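Local coordinates for putative lipoprotein (Bacteroides ovatus, PDB 3OQQ) that is of unknown function but is probably an extracellular lipoprotein of a gut bacterium that binds several calcium ions, at residues Leu139-Trp142 with Tyr143-Asp146; Val386-Pro389 with Val390-His394; Pro406-Thr409 with Lys410-Ser414; Glu424-Asp428 with Glu429-Arg433. All blocks are in the same frame, centred on the assembly; numbering follows the deposited sequence.

Contact 1: residues Leu139-Trp142 with Tyr143-Asp146. With CA (calcium ion), chain B; CA (calcium ion), chain C.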
loop_
_atom_site.group_PDB
_atom_site.type_symbol
_atom_site.label_atom_id
_atom_site.label_comp_id
_atom_site.label_asym_id
_atom_site.label_seq_id
_atom_site.Cartn_x
_atom_site.Cartn_y
_atom_site.Cartn_z
ATOM N N LEU A 139 22.881 -3.037 10.868
ATOM C CA LEU A 139 23.678 -4.166 11.339
ATOM C C LEU A 139 24.143 -4.981 10.125
ATOM O O LEU A 139 23.406 -5.039 9.137
ATOM C CB LEU A 139 22.837 -5.058 12.295
ATOM C CG LEU A 139 22.547 -4.504 13.689
ATOM C CD1 LEU A 139 21.328 -5.183 14.309
ATOM C CD2 LEU A 139 23.768 -4.629 14.602
ATOM N N ASP A 140 25.341 -5.618 10.185
ATOM C CA ASP A 140 25.806 -6.493 9.091
ATOM C C ASP A 140 24.721 -7.530 8.821
ATOM O O ASP A 140 24.290 -7.678 7.674
ATOM C CB ASP A 140 27.162 -7.161 9.405
ATOM C CG ASP A 140 28.371 -6.270 9.192
ATOM O OD1 ASP A 140 28.379 -5.497 8.195
ATOM O OD2 ASP A 140 29.333 -6.373 9.995
ATOM N N SER A 141 24.180 -8.148 9.896
ATOM C CA SER A 141 23.021 -9.045 9.759
ATOM C C SER A 141 21.823 -8.120 9.846
ATOM O O SER A 141 21.262 -7.900 10.927
ATOM C CB SER A 141 23.024 -10.139 10.824
ATOM O OG SER A 141 24.226 -10.888 10.759
ATOM N N TRP A 142 21.523 -7.458 8.714
ATOM C CA TRP A 142 20.488 -6.434 8.634
ATOM C C TRP A 142 19.117 -6.925 9.109
ATOM O O TRP A 142 18.347 -6.131 9.617
ATOM C CB TRP A 142 20.412 -5.839 7.220
ATOM C CG TRP A 142 20.040 -6.814 6.142
ATOM C CD1 TRP A 142 20.892 -7.472 5.304
ATOM C CD2 TRP A 142 18.707 -7.141 5.704
ATOM N NE1 TRP A 142 20.178 -8.183 4.370
ATOM C CE2 TRP A 142 18.833 -8.008 4.599
ATOM C CE3 TRP A 142 17.414 -6.776 6.142
ATOM C CZ2 TRP A 142 17.721 -8.533 3.928
ATOM C CZ3 TRP A 142 16.308 -7.312 5.492
ATOM C CH2 TRP A 142 16.468 -8.197 4.412
ATOM N N TYR A 143 18.846 -8.227 9.030
ATOM C CA TYR A 143 17.556 -8.768 9.467
ATOM C C TYR A 143 17.545 -9.038 10.995
ATOM O O TYR A 143 16.605 -9.620 11.504
ATOM C CB TYR A 143 17.178 -10.009 8.651
ATOM C CG TYR A 143 18.367 -10.818 8.191
ATOM C CD1 TYR A 143 19.166 -11.505 9.103
ATOM C CD2 TYR A 143 18.686 -10.913 6.842
ATOM C CE1 TYR A 143 20.254 -12.270 8.680
ATOM C CE2 TYR A 143 19.766 -11.683 6.408
ATOM C CZ TYR A 143 20.547 -12.359 7.331
ATOM O OH TYR A 143 21.636 -13.081 6.907
ATOM N N ASP A 144 18.571 -8.561 11.715
ATOM C CA ASP A 144 18.674 -8.563 13.171
ATOM C C ASP A 144 18.055 -7.238 13.702
ATOM O O ASP A 144 17.863 -7.068 14.907
ATOM C CB ASP A 144 20.132 -8.742 13.635
ATOM C CG ASP A 144 20.507 -10.190 13.922
ATOM O OD1 ASP A 144 19.593 -11.010 14.157
ATOM O OD2 ASP A 144 21.705 -10.484 13.980
ATOM N N GLU A 145 17.735 -6.304 12.778
ATOM C CA GLU A 145 16.999 -5.065 13.081
ATOM C C GLU A 145 15.566 -5.470 13.377
ATOM O O GLU A 145 15.174 -6.567 12.967
ATOM C CB GLU A 145 17.056 -4.056 11.895
ATOM C CG GLU A 145 18.450 -3.580 11.491
ATOM C CD GLU A 145 19.256 -2.731 12.455
ATOM O OE1 GLU A 145 18.862 -2.599 13.635
ATOM O OE2 GLU A 145 20.320 -2.227 12.032
ATOM N N ASP A 146 14.779 -4.624 14.082
ATOM C CA ASP A 146 13.416 -5.006 14.446
ATOM C C ASP A 146 12.347 -4.700 13.353
ATOM O O ASP A 146 11.249 -5.272 13.410
ATOM C CB ASP A 146 12.997 -4.422 15.824
ATOM C CG ASP A 146 13.072 -2.914 16.061
ATOM O OD1 ASP A 146 13.351 -2.161 15.100
ATOM O OD2 ASP A 146 12.845 -2.489 17.206
HETATM CA CA CA B . 12.271 -0.207 16.627
HETATM CA CA CA C . 14.970 -0.467 14.157
HETATM O O HOH W 1 16.517 -2.179 14.879
HETATM O O HOH W 2 14.859 0.403 16.348
HETATM O O HOH W 3 16.614 1.243 14.382
#
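A short 3-10 turn in the calcium-binding loop between strands 122-131 and 150-161 brings Leu139, Ser141 and Trp142 against Tyr143, Asp144 and Glu145. Two backbone bonds wind it. Asp144 N donates to Ser141 O at 2.9 Å, and Glu145 N donates to Trp142 O at 3.2 Å. Ser141 is the centre of an inverse gamma turn that leads in.

Past the turn, Glu145 folds back. Its CG is anti to the carbonyl carbon, and the chain bends at chi2 (-66°), which carries the carboxylate round to Leu139. There Glu145 OE2 accepts from Leu139 N at 2.9 Å, on its anti side and 34° out of the carboxylate plane. The Leu139 side chain runs across the same carboxylate, with CD1 3.6 Å from Glu145 OE1. Glu145 OE1 in turn accepts a hydrogen bond from a water at 2.7 Å. This water is a ligand of one calcium and also accepts from Asp146 N, so Glu145 is a second-shell residue of the metal site. With an alanine here, Leu139 N would probably lose its acceptor and the calcium-bound water one of its holds.

Asp146 OD1 bridges two calcium ions, while OD2 binds one of them. Glu132, Asn148, Asp149, Gly186 and Glu397 supply further ligands around the pair.

On the other side of the turn, Trp142 and Tyr143 meet edge-to-face, with planes at 54°. Helix 408-413 touches both residues. The tyrosine edge rests over the centre of one indole face, where Tyr143 CD2 lies 3.7 Å from Trp142 CE2.

Contact 2: residues Val386-Pro389 with Val390-His394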
loop_
_atom_site.group_PDB
_atom_site.type_symbol
_atom_site.label_atom_id
_atom_site.label_comp_id
_atom_site.label_asym_id
_atom_site.label_seq_id
_atom_site.Cartn_x
_atom_site.Cartn_y
_atom_site.Cartn_z
ATOM N N VAL A 386 10.444 -3.162 3.886
ATOM C CA VAL A 386 9.775 -4.293 3.232
ATOM C C VAL A 386 8.267 -4.019 3.115
ATOM O O VAL A 386 7.686 -3.324 3.947
ATOM C CB VAL A 386 10.061 -5.660 3.929
ATOM C CG1 VAL A 386 11.506 -6.105 3.707
ATOM C CG2 VAL A 386 9.731 -5.627 5.422
ATOM N N LYS A 387 7.652 -4.538 2.052
ATOM C CA LYS A 387 6.221 -4.399 1.799
ATOM C C LYS A 387 5.638 -5.802 1.822
ATOM O O LYS A 387 6.016 -6.674 1.025
ATOM C CB LYS A 387 5.978 -3.679 0.474
ATOM C CG LYS A 387 4.518 -3.336 0.215
ATOM C CD LYS A 387 4.436 -2.429 -1.007
ATOM C CE LYS A 387 4.384 -3.176 -2.312
ATOM N NZ LYS A 387 4.247 -2.241 -3.458
ATOM N N LEU A 388 4.738 -6.019 2.777
ATOM C CA LEU A 388 4.228 -7.345 3.112
ATOM C C LEU A 388 2.709 -7.489 3.007
ATOM O O LEU A 388 2.011 -6.478 3.057
ATOM C CB LEU A 388 4.656 -7.611 4.594
ATOM C CG LEU A 388 6.129 -7.314 4.970
ATOM C CD1 LEU A 388 6.402 -7.626 6.402
ATOM C CD2 LEU A 388 7.112 -8.119 4.112
ATOM N N PRO A 389 2.160 -8.736 3.008
ATOM C CA PRO A 389 0.689 -8.892 3.087
ATOM C C PRO A 389 0.148 -8.130 4.292
ATOM O O PRO A 389 0.815 -8.054 5.334
ATOM C CB PRO A 389 0.519 -10.406 3.211
ATOM C CG PRO A 389 1.702 -10.950 2.465
ATOM C CD PRO A 389 2.816 -10.071 2.947
ATOM N N VAL A 390 -1.014 -7.507 4.132
ATOM C CA VAL A 390 -1.581 -6.542 5.095
ATOM C C VAL A 390 -1.720 -7.113 6.524
ATOM O O VAL A 390 -1.447 -6.388 7.484
ATOM C CB VAL A 390 -2.892 -5.878 4.593
ATOM C CG1 VAL A 390 -4.026 -6.896 4.433
ATOM C CG2 VAL A 390 -3.294 -4.695 5.483
ATOM N N GLY A 391 -2.042 -8.389 6.649
ATOM C CA GLY A 391 -2.171 -9.010 7.968
ATOM C C GLY A 391 -0.874 -9.269 8.717
ATOM O O GLY A 391 -0.927 -9.688 9.872
ATOM N N THR A 392 0.305 -9.041 8.089
ATOM C CA THR A 392 1.587 -9.364 8.740
ATOM C C THR A 392 1.814 -8.486 9.958
ATOM O O THR A 392 1.738 -7.245 9.876
ATOM C CB THR A 392 2.757 -9.294 7.773
ATOM O OG1 THR A 392 2.415 -10.024 6.599
ATOM C CG2 THR A 392 4.064 -9.845 8.384
ATOM N N ARG A 393 2.081 -9.156 11.096
ATOM C CA ARG A 393 2.320 -8.509 12.399
ATOM C C ARG A 393 3.739 -7.978 12.512
ATOM O O ARG A 393 4.672 -8.628 12.033
ATOM C CB ARG A 393 2.075 -9.520 13.535
ATOM C CG ARG A 393 0.605 -9.907 13.640
ATOM C CD ARG A 393 0.519 -11.355 13.958
ATOM N NE ARG A 393 -0.854 -11.857 13.997
ATOM C CZ ARG A 393 -1.519 -12.312 12.945
ATOM N NH1 ARG A 393 -0.980 -12.260 11.738
ATOM N NH2 ARG A 393 -2.732 -12.820 13.092
ATOM N N HIS A 394 3.920 -6.847 13.194
ATOM C CA HIS A 394 5.265 -6.306 13.395
ATOM C C HIS A 394 5.862 -6.858 14.703
ATOM O O HIS A 394 5.144 -7.355 15.582
ATOM C CB HIS A 394 5.271 -4.761 13.370
ATOM C CG HIS A 394 4.451 -4.142 14.460
ATOM N ND1 HIS A 394 3.077 -4.089 14.377
ATOM C CD2 HIS A 394 4.842 -3.615 15.650
ATOM C CE1 HIS A 394 2.664 -3.506 15.499
ATOM N NE2 HIS A 394 3.692 -3.175 16.280
#
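Val390 follows Pro389 as the first corner residue of a type I beta turn that runs from Pro389 to Thr392. The turn takes the chain off the end of strand 385-388. The CB of Val390 points away from the preceding segment, and its side chain meets Thr126 and Glu153 on two neighbouring strands. Gly391 is the second corner residue.

Thr392 closes the turn and carries the polar part of the contact. Its N donates to Pro389 O at 3.0 Å, with an N-H...O angle of 164°. Its hydroxyl donates to the same oxygen, Thr392 OG1 to Pro389 O, at 2.8 Å. Both donors come from one face of the carbonyl plane, and the hydroxyl lies nearer to that plane than the amide does. The torsion explains the pairing: OG1 is anti to the carbonyl carbon (chi1 -49°) and so sits beside its own backbone N. OG1 also lies 3.7 Å from Pro389 CD, at the proline ring. The methyl goes the other way, and Thr392 CG2 meets Leu388 CD1 at 3.8 Å, the two side chains crossing at about a right angle. A valine in its place would probably leave Pro389 O with the amide as its one donor from the turn and put a methyl too close to that oxygen.

Arg393 then forms a cation-pi contact with Phe426. His394 is held through both ring nitrogens, by Arg183 and by the backbone oxygen of Gln286.

The chemistry implies a turn locked twice at one carbonyl, with the buried threonine hydroxyl satisfied locally and its methyl given to the apolar side.

Contact 3: residues Pro406-Thr409 with Lys410-Ser414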
loop_
_atom_site.group_PDB
_atom_site.type_symbol
_atom_site.label_atom_id
_atom_site.label_comp_id
_atom_site.label_asym_id
_atom_site.label_seq_id
_atom_site.Cartn_x
_atom_site.Cartn_y
_atom_site.Cartn_z
ATOM N N PRO A 406 10.944 -16.822 11.731
ATOM C CA PRO A 406 12.070 -17.774 11.550
ATOM C C PRO A 406 12.330 -18.253 10.116
ATOM O O PRO A 406 13.392 -18.811 9.866
ATOM C CB PRO A 406 11.686 -18.968 12.445
ATOM C CG PRO A 406 10.699 -18.410 13.430
ATOM C CD PRO A 406 9.935 -17.363 12.670
ATOM N N ASP A 407 11.374 -18.096 9.192
ATOM C CA ASP A 407 11.592 -18.500 7.796
ATOM C C ASP A 407 12.015 -17.322 6.892
ATOM O O ASP A 407 12.228 -17.526 5.689
ATOM C CB ASP A 407 10.342 -19.164 7.249
ATOM C CG ASP A 407 10.074 -20.492 7.926
ATOM O OD1 ASP A 407 11.042 -21.120 8.401
ATOM O OD2 ASP A 407 8.908 -20.899 7.968
ATOM N N PHE A 408 12.128 -16.096 7.462
ATOM C CA PHE A 408 12.496 -14.886 6.707
ATOM C C PHE A 408 13.843 -15.040 5.985
ATOM O O PHE A 408 13.884 -14.827 4.773
ATOM C CB PHE A 408 12.530 -13.633 7.607
ATOM C CG PHE A 408 12.836 -12.319 6.903
ATOM C CD1 PHE A 408 11.947 -11.777 5.980
ATOM C CD2 PHE A 408 14.005 -11.617 7.180
ATOM C CE1 PHE A 408 12.223 -10.562 5.345
ATOM C CE2 PHE A 408 14.264 -10.393 6.562
ATOM C CZ PHE A 408 13.367 -9.866 5.659
ATOM N N THR A 409 14.934 -15.391 6.712
ATOM C CA THR A 409 16.269 -15.471 6.067
ATOM C C THR A 409 16.303 -16.557 4.997
ATOM O O THR A 409 16.993 -16.376 3.992
ATOM C CB THR A 409 17.425 -15.624 7.061
ATOM O OG1 THR A 409 17.334 -16.909 7.655
ATOM C CG2 THR A 409 17.418 -14.529 8.140
ATOM N N LYS A 410 15.506 -17.630 5.169
ATOM C CA LYS A 410 15.405 -18.705 4.164
ATOM C C LYS A 410 14.895 -18.138 2.831
ATOM O O LYS A 410 15.430 -18.469 1.783
ATOM C CB LYS A 410 14.507 -19.853 4.646
ATOM C CG LYS A 410 15.203 -20.805 5.605
ATOM C CD LYS A 410 14.213 -21.816 6.181
ATOM C CE LYS A 410 14.869 -22.734 7.177
ATOM N NZ LYS A 410 13.867 -23.556 7.914
ATOM N N TRP A 411 13.882 -17.277 2.891
ATOM C CA TRP A 411 13.317 -16.584 1.739
ATOM C C TRP A 411 14.329 -15.565 1.187
ATOM O O TRP A 411 14.568 -15.530 -0.032
ATOM C CB TRP A 411 12.028 -15.894 2.153
ATOM C CG TRP A 411 11.385 -15.053 1.088
ATOM C CD1 TRP A 411 10.642 -15.499 0.033
ATOM C CD2 TRP A 411 11.269 -13.623 1.087
ATOM N NE1 TRP A 411 10.131 -14.437 -0.668
ATOM C CE2 TRP A 411 10.487 -13.269 -0.035
ATOM C CE3 TRP A 411 11.713 -12.606 1.955
ATOM C CZ2 TRP A 411 10.154 -11.939 -0.325
ATOM C CZ3 TRP A 411 11.363 -11.294 1.679
ATOM C CH2 TRP A 411 10.599 -10.969 0.545
ATOM N N VAL A 412 14.919 -14.737 2.081
ATOM C CA VAL A 412 15.909 -13.729 1.673
ATOM C C VAL A 412 17.062 -14.413 0.932
ATOM O O VAL A 412 17.323 -14.082 -0.227
ATOM C CB VAL A 412 16.439 -12.850 2.846
ATOM C CG1 VAL A 412 17.608 -11.956 2.381
ATOM C CG2 VAL A 412 15.318 -11.977 3.434
ATOM N N ASP A 413 17.730 -15.369 1.593
ATOM C CA ASP A 413 18.948 -16.005 1.092
ATOM C C ASP A 413 18.716 -16.899 -0.115
ATOM O O ASP A 413 19.645 -17.083 -0.891
ATOM C CB ASP A 413 19.684 -16.718 2.233
ATOM C CG ASP A 413 20.236 -15.677 3.211
ATOM O OD1 ASP A 413 20.952 -14.755 2.756
ATOM O OD2 ASP A 413 19.942 -15.776 4.416
ATOM N N SER A 414 17.479 -17.400 -0.321
ATOM C CA SER A 414 17.151 -18.150 -1.535
ATOM C C SER A 414 16.666 -17.179 -2.626
ATOM O O SER A 414 16.293 -17.604 -3.717
ATOM C CB SER A 414 16.091 -19.206 -1.260
ATOM O OG SER A 414 14.869 -18.534 -1.024
HETATM O O HOH W 4 19.231 -18.057 5.574
#
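Asp413 N donates to Thr409 O at 2.7 Å in an almost straight bond, one rung of the short helix 408-413. Two more bonds of the same i to i+4 kind join the segments. Val412 N reaches Phe408 O at 2.9 Å, in the carbonyl plane. Trp411 N makes a longer bond to Asp407 O, just ahead of the first helical residue.

One side of the helix is apolar. Phe408 has CG anti to its backbone N (chi1 -177°), and its ring comes round toward the next turn. Val412 CG2 lies over one face of that ring, 3.7 Å from the centroid and 16° off the normal. This is a CH-pi contact. Trp411 meets the same phenyl ring obliquely, with the planes at 42°. Phe408 CE1 comes to the edge of the indole, 3.8 Å from Trp411 CZ3. Trp422 meets both rings, and Phe401 adds an edge-to-face contact on Phe408.

The other side is polar. Asp407 OD1 and Lys410 NZ form a long salt bridge of 3.8 Å, with the lysine chain extended toward the carboxylate. The stronger partner of Asp407 is Asn425, which donates to OD2. Further along, a water joins the first turn to the last: it is hydrogen-bonded to Thr409 OG1 at 3.0 Å and donates to Asp413 OD2 at 2.7 Å.

Contact 4: residues Glu424-Asp428 with Glu429-Arg433. With CA (calcium ion), chain D.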
loop_
_atom_site.group_PDB
_atom_site.type_symbol
_atom_site.label_atom_id
_atom_site.label_comp_id
_atom_site.label_asym_id
_atom_site.label_seq_id
_atom_site.Cartn_x
_atom_site.Cartn_y
_atom_site.Cartn_z
ATOM N N GLU A 424 3.572 -15.955 7.108
ATOM C CA GLU A 424 2.535 -16.725 7.783
ATOM C C GLU A 424 3.123 -17.413 9.036
ATOM O O GLU A 424 2.363 -17.845 9.911
ATOM C CB GLU A 424 1.931 -17.789 6.830
ATOM C CG GLU A 424 1.062 -17.213 5.729
ATOM C CD GLU A 424 0.273 -18.167 4.852
ATOM O OE1 GLU A 424 0.449 -19.400 4.973
ATOM O OE2 GLU A 424 -0.511 -17.669 4.015
ATOM N N ASN A 425 4.458 -17.550 9.111
ATOM C CA ASN A 425 5.076 -18.241 10.249
ATOM C C ASN A 425 5.667 -17.229 11.233
ATOM O O ASN A 425 6.870 -17.007 11.252
ATOM C CB ASN A 425 6.134 -19.278 9.781
ATOM C CG ASN A 425 6.794 -20.058 10.914
ATOM O OD1 ASN A 425 6.245 -20.232 12.009
ATOM N ND2 ASN A 425 7.986 -20.557 10.679
ATOM N N PHE A 426 4.804 -16.591 12.032
ATOM C CA PHE A 426 5.263 -15.609 13.012
ATOM C C PHE A 426 5.318 -16.247 14.381
ATOM O O PHE A 426 4.585 -17.187 14.638
ATOM C CB PHE A 426 4.327 -14.374 13.025
ATOM C CG PHE A 426 2.894 -14.683 13.417
ATOM C CD1 PHE A 426 1.963 -15.072 12.460
ATOM C CD2 PHE A 426 2.484 -14.597 14.740
ATOM C CE1 PHE A 426 0.651 -15.367 12.822
ATOM C CE2 PHE A 426 1.174 -14.913 15.104
ATOM C CZ PHE A 426 0.265 -15.287 14.140
ATOM N N VAL A 427 6.152 -15.726 15.276
ATOM C CA VAL A 427 6.224 -16.195 16.662
ATOM C C VAL A 427 5.380 -15.208 17.465
ATOM O O VAL A 427 5.683 -14.004 17.480
ATOM C CB VAL A 427 7.681 -16.280 17.160
ATOM C CG1 VAL A 427 7.742 -16.671 18.630
ATOM C CG2 VAL A 427 8.490 -17.248 16.300
ATOM N N ASP A 428 4.308 -15.716 18.104
ATOM C CA ASP A 428 3.378 -14.908 18.877
ATOM C C ASP A 428 4.103 -13.994 19.884
ATOM O O ASP A 428 3.846 -12.796 19.885
ATOM C CB ASP A 428 2.367 -15.817 19.616
ATOM C CG ASP A 428 1.389 -15.055 20.493
ATOM O OD1 ASP A 428 1.209 -13.850 20.263
ATOM O OD2 ASP A 428 0.807 -15.666 21.394
ATOM N N GLU A 429 4.967 -14.557 20.757
ATOM C CA GLU A 429 5.638 -13.786 21.817
ATOM C C GLU A 429 6.608 -12.699 21.272
ATOM O O GLU A 429 7.054 -11.853 22.055
ATOM C CB GLU A 429 6.353 -14.737 22.819
ATOM C CG GLU A 429 7.730 -15.243 22.433
ATOM C CD GLU A 429 8.893 -14.836 23.335
ATOM O OE1 GLU A 429 8.816 -13.789 24.025
ATOM O OE2 GLU A 429 9.921 -15.548 23.291
ATOM N N LYS A 430 6.924 -12.717 19.951
ATOM C CA LYS A 430 7.853 -11.766 19.338
ATOM C C LYS A 430 7.150 -10.751 18.453
ATOM O O LYS A 430 7.810 -9.862 17.906
ATOM C CB LYS A 430 8.922 -12.526 18.542
ATOM C CG LYS A 430 9.770 -13.362 19.490
ATOM C CD LYS A 430 11.061 -13.850 18.957
ATOM C CE LYS A 430 11.703 -14.812 19.952
ATOM N NZ LYS A 430 12.264 -14.106 21.141
ATOM N N THR A 431 5.807 -10.873 18.305
ATOM C CA THR A 431 5.078 -9.978 17.429
ATOM C C THR A 431 3.868 -9.394 18.102
ATOM O O THR A 431 3.403 -9.918 19.106
ATOM C CB THR A 431 4.684 -10.677 16.117
ATOM O OG1 THR A 431 3.943 -11.882 16.406
ATOM C CG2 THR A 431 5.878 -10.938 15.217
ATOM N N ILE A 432 3.352 -8.307 17.521
ATOM C CA ILE A 432 2.198 -7.553 18.022
ATOM C C ILE A 432 1.042 -7.563 17.049
ATOM O O ILE A 432 1.221 -7.394 15.844
ATOM C CB ILE A 432 2.624 -6.076 18.274
ATOM C CG1 ILE A 432 3.769 -6.004 19.280
ATOM C CG2 ILE A 432 1.439 -5.132 18.652
ATOM C CD1 ILE A 432 4.478 -4.674 19.325
ATOM N N ARG A 433 -0.147 -7.666 17.624
ATOM C CA ARG A 433 -1.474 -7.463 17.054
ATOM C C ARG A 433 -2.312 -6.791 18.146
ATOM O O ARG A 433 -2.441 -7.361 19.226
ATOM C CB ARG A 433 -2.105 -8.768 16.560
ATOM C CG ARG A 433 -3.480 -8.564 15.921
ATOM C CD ARG A 433 -3.509 -9.005 14.478
ATOM N NE ARG A 433 -4.876 -9.199 14.003
HETATM CA CA CA D . -0.055 -13.574 22.302
HETATM O O HOH W 5 -2.094 -14.234 21.591
#
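Thr431 carries OG1 between its backbone N and carbonyl carbon (chi1 55°), which swings the hydroxyl back to Val427 O. Phe426 has a similar first torsion (chi1 62°), and its side chain crosses that of Thr431 at about a right angle. Thr431 OG1 donates to Val427 O at 2.9 Å and lies 3.5 Å from Phe426 CD2. Val427 O is gripped twice. Lys430 N donates to Val427 O at 3.0 Å, from the face opposite to the hydroxyl.

These bonds shape a 3-10 turn that leads into the short, weakly bonded strand 431-432, which pairs with strand 394-395. Thr431 N continues the turn with a bond to Asp428 O at 3.2 Å. On the outside, Val427 lies alongside Lys430, pointing the same way, with Val427 CG1 4.0 Å from Lys430 CG. The ammonium group of Lys430 makes a weak salt bridge with Glu429 and a long, weak ion pair with Glu403.

Asp428 turns its carboxylate the other way, to a calcium ion. Asp428 OD1 and OD2 both bind the calcium ion, each at 2.4 Å, and a water is a third ligand. Val427 touches Pro406.

How the contacts relate
All four contacts are local turns or a helix. Contacts 1 and 4 lie at the surface and carry calcium through aspartates, two ions at contact 1 and another at contact 4. Contacts 2 and 3 are partly buried and bind no metal. Contacts 1 and 3 each hold an aromatic pair, and the helix of contact 3 packs Phe408, Thr409 and Val412 on Trp142 and Tyr143 of contact 1. Contacts 2 and 4 share a small two-stranded sheet, joined by His394 O and Ile432 N. Both use a threonine hydroxyl and an amide on one carbonyl, from one face in contact 2 and from opposite faces in contact 4. Asp407 and Asn425 tie contact 3 to contact 4. Contacts 1 and 2 do not touch.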